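PDB 4H5G: amino acid ABC superfamily ATP binding cassette transporter, binding protein from Streptococcus pneumoniae, which binds L-arginine and probably delivers it to the membrane components of an amino acid ABC transporter for uptake. Local coordinates for residues Ser104-Lys109 / Glu155-Leu160. Sequence-based numbering, arbitrary orientation.
Unlike the reference sequence in segment 104-109: His108 (reference Arg).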
loop_
_atom_site.group_PDB
_atom_site.type_symbol
_atom_site.label_atom_id
_atom_site.label_comp_id
_atom_site.label_asym_id
_atom_site.label_seq_id
_atom_site.Cartn_x
_atom_site.Cartn_y
_atom_site.Cartn_z
ATOM N N SER A 104 10.682 -3.987 -3.959
ATOM C CA SER A 104 11.934 -4.479 -3.399
ATOM C C SER A 104 11.755 -5.729 -2.571
ATOM O O SER A 104 10.633 -6.107 -2.223
ATOM C CB SER A 104 12.540 -3.405 -2.493
ATOM O OG SER A 104 12.696 -2.184 -3.173
ATOM N N PHE A 105 12.878 -6.349 -2.216
ATOM C CA PHE A 105 12.855 -7.463 -1.278
ATOM C C PHE A 105 13.468 -7.001 0.035
ATOM O O PHE A 105 14.525 -6.369 0.045
ATOM C CB PHE A 105 13.683 -8.638 -1.813
ATOM C CG PHE A 105 13.069 -9.333 -2.991
ATOM C CD1 PHE A 105 12.130 -10.326 -2.805
ATOM C CD2 PHE A 105 13.446 -9.015 -4.282
ATOM C CE1 PHE A 105 11.572 -10.977 -3.890
ATOM C CE2 PHE A 105 12.881 -9.661 -5.371
ATOM C CZ PHE A 105 11.948 -10.643 -5.170
ATOM N N LEU A 106 12.797 -7.309 1.137
ATOM C CA LEU A 106 13.359 -7.112 2.467
ATOM C C LEU A 106 14.034 -8.420 2.868
ATOM O O LEU A 106 13.435 -9.496 2.746
ATOM C CB LEU A 106 12.235 -6.770 3.457
ATOM C CG LEU A 106 12.668 -6.428 4.885
ATOM C CD1 LEU A 106 13.392 -5.077 4.942
ATOM C CD2 LEU A 106 11.442 -6.421 5.831
ATOM N N VAL A 107 15.288 -8.331 3.324
ATOM C CA VAL A 107 16.067 -9.500 3.733
ATOM C C VAL A 107 16.808 -9.214 5.044
ATOM O O VAL A 107 16.781 -8.098 5.556
ATOM C CB VAL A 107 17.118 -9.898 2.657
ATOM C CG1 VAL A 107 16.443 -10.348 1.354
ATOM C CG2 VAL A 107 18.114 -8.733 2.397
ATOM N N HIS A 108 17.471 -10.230 5.575
ATOM C CA HIS A 108 18.375 -10.028 6.703
ATOM C C HIS A 108 19.592 -9.252 6.224
ATOM O O HIS A 108 20.081 -9.480 5.111
ATOM C CB HIS A 108 18.810 -11.369 7.293
ATOM C CG HIS A 108 17.736 -12.063 8.066
ATOM N ND1 HIS A 108 17.481 -11.793 9.394
ATOM C CD2 HIS A 108 16.844 -13.012 7.696
ATOM C CE1 HIS A 108 16.482 -12.553 9.809
ATOM N NE2 HIS A 108 16.074 -13.300 8.797
ATOM N N LYS A 109 20.087 -8.344 7.059
ATOM C CA LYS A 109 21.291 -7.574 6.736
ATOM C C LYS A 109 22.456 -8.489 6.370
ATOM O O LYS A 109 23.227 -8.188 5.459
ATOM C CB LYS A 109 21.662 -6.677 7.923
ATOM C CG LYS A 109 22.660 -5.568 7.610
ATOM C CD LYS A 109 22.704 -4.541 8.747
ATOM C CE LYS A 109 21.398 -3.757 8.838
ATOM N NZ LYS A 109 21.298 -2.977 10.106
ATOM N N GLU A 155 2.866 -10.271 9.319
ATOM C CA GLU A 155 3.134 -11.700 9.501
ATOM C C GLU A 155 4.253 -12.168 8.573
ATOM O O GLU A 155 5.094 -12.983 8.969
ATOM C CB GLU A 155 1.859 -12.536 9.307
ATOM C CG GLU A 155 2.081 -14.054 9.295
ATOM C CD GLU A 155 2.619 -14.613 10.611
ATOM O OE1 GLU A 155 2.477 -13.952 11.660
ATOM O OE2 GLU A 155 3.185 -15.732 10.595
ATOM N N ALA A 156 4.282 -11.642 7.351
ATOM C CA ALA A 156 5.373 -11.974 6.427
ATOM C C ALA A 156 6.704 -11.577 7.035
ATOM O O ALA A 156 7.674 -12.344 7.008
ATOM C CB ALA A 156 5.172 -11.297 5.074
ATOM N N VAL A 157 6.758 -10.378 7.599
ATOM C CA VAL A 157 8.009 -9.901 8.186
ATOM C C VAL A 157 8.360 -10.670 9.462
ATOM O O VAL A 157 9.533 -10.938 9.729
ATOM C CB VAL A 157 7.987 -8.374 8.409
ATOM C CG1 VAL A 157 9.270 -7.909 9.126
ATOM C CG2 VAL A 157 7.843 -7.662 7.079
ATOM N N ASN A 158 7.353 -11.050 10.245
ATOM C CA ASN A 158 7.625 -11.913 11.396
ATOM C C ASN A 158 8.237 -13.241 10.971
ATOM O O ASN A 158 9.117 -13.768 11.643
ATOM C CB ASN A 158 6.363 -12.165 12.229
ATOM C CG ASN A 158 5.982 -10.976 13.097
ATOM O OD1 ASN A 158 6.818 -10.134 13.435
ATOM N ND2 ASN A 158 4.706 -10.910 13.468
ATOM N N GLU A 159 7.777 -13.780 9.846
ATOM C CA GLU A 159 8.329 -15.044 9.364
ATOM C C GLU A 159 9.760 -14.880 8.851
ATOM O O GLU A 159 10.593 -15.772 9.028
ATOM C CB GLU A 159 7.399 -15.695 8.319
ATOM C CG GLU A 159 6.062 -16.111 8.934
ATOM C CD GLU A 159 5.246 -17.039 8.034
ATOM O OE1 GLU A 159 5.801 -17.565 7.046
ATOM O OE2 GLU A 159 4.046 -17.238 8.320
ATOM N N LEU A 160 10.044 -13.729 8.249
ATOM C CA LEU A 160 11.422 -13.387 7.865
ATOM C C LEU A 160 12.316 -13.321 9.107
ATOM O O LEU A 160 13.392 -13.917 9.148
ATOM C CB LEU A 160 11.443 -12.048 7.122
ATOM C CG LEU A 160 12.839 -11.461 6.878
ATOM C CD1 LEU A 160 13.636 -12.341 5.918
ATOM C CD2 LEU A 160 12.774 -10.023 6.357
#
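Leu160 reaches from helix 155-160 to strand 104-108 and meets it with both methyl groups. Leu160 CD2 lies 3.9 Å from Leu106 CD2, and the two side chains cross at about a right angle. The same Leu160 CD2 also rests 3.7 Å from the backbone O of Leu106. Leu160 CD1 lies 3.7 Å from His108 CD2. Here the side chains run past each other in opposite directions.

The His108 ring also makes the one hydrogen bond across the contact. His108 NE2 donates to the carbonyl O of Leu160 over 2.8 Å. The bond is clearly bent, with an N-H...O angle of 136°. The oxygen sits at the ring edge but is tilted 26° from the ring plane, and NE2 lies above the carbonyl plane. Leu160 thus offers His108 an apolar methyl and a polar backbone atom.

One helical turn earlier, Val157 CG2 touches CD2 of Leu106 at 4.0 Å. With its CG anti to the backbone N (chi1 -176°), Leu106 brings this methyl to both helix residues.

The contact packs a helix on one face of the mixed sheet in one lobe of a type II periplasmic binding protein fold. Strand 103-108 lies between strands 167-171 and 185-187 and runs antiparallel to both. Leu160 also touches Val168 and Leu185 on these neighbours, while Tyr178 of helix 172-181 packs against Leu106 and Val157.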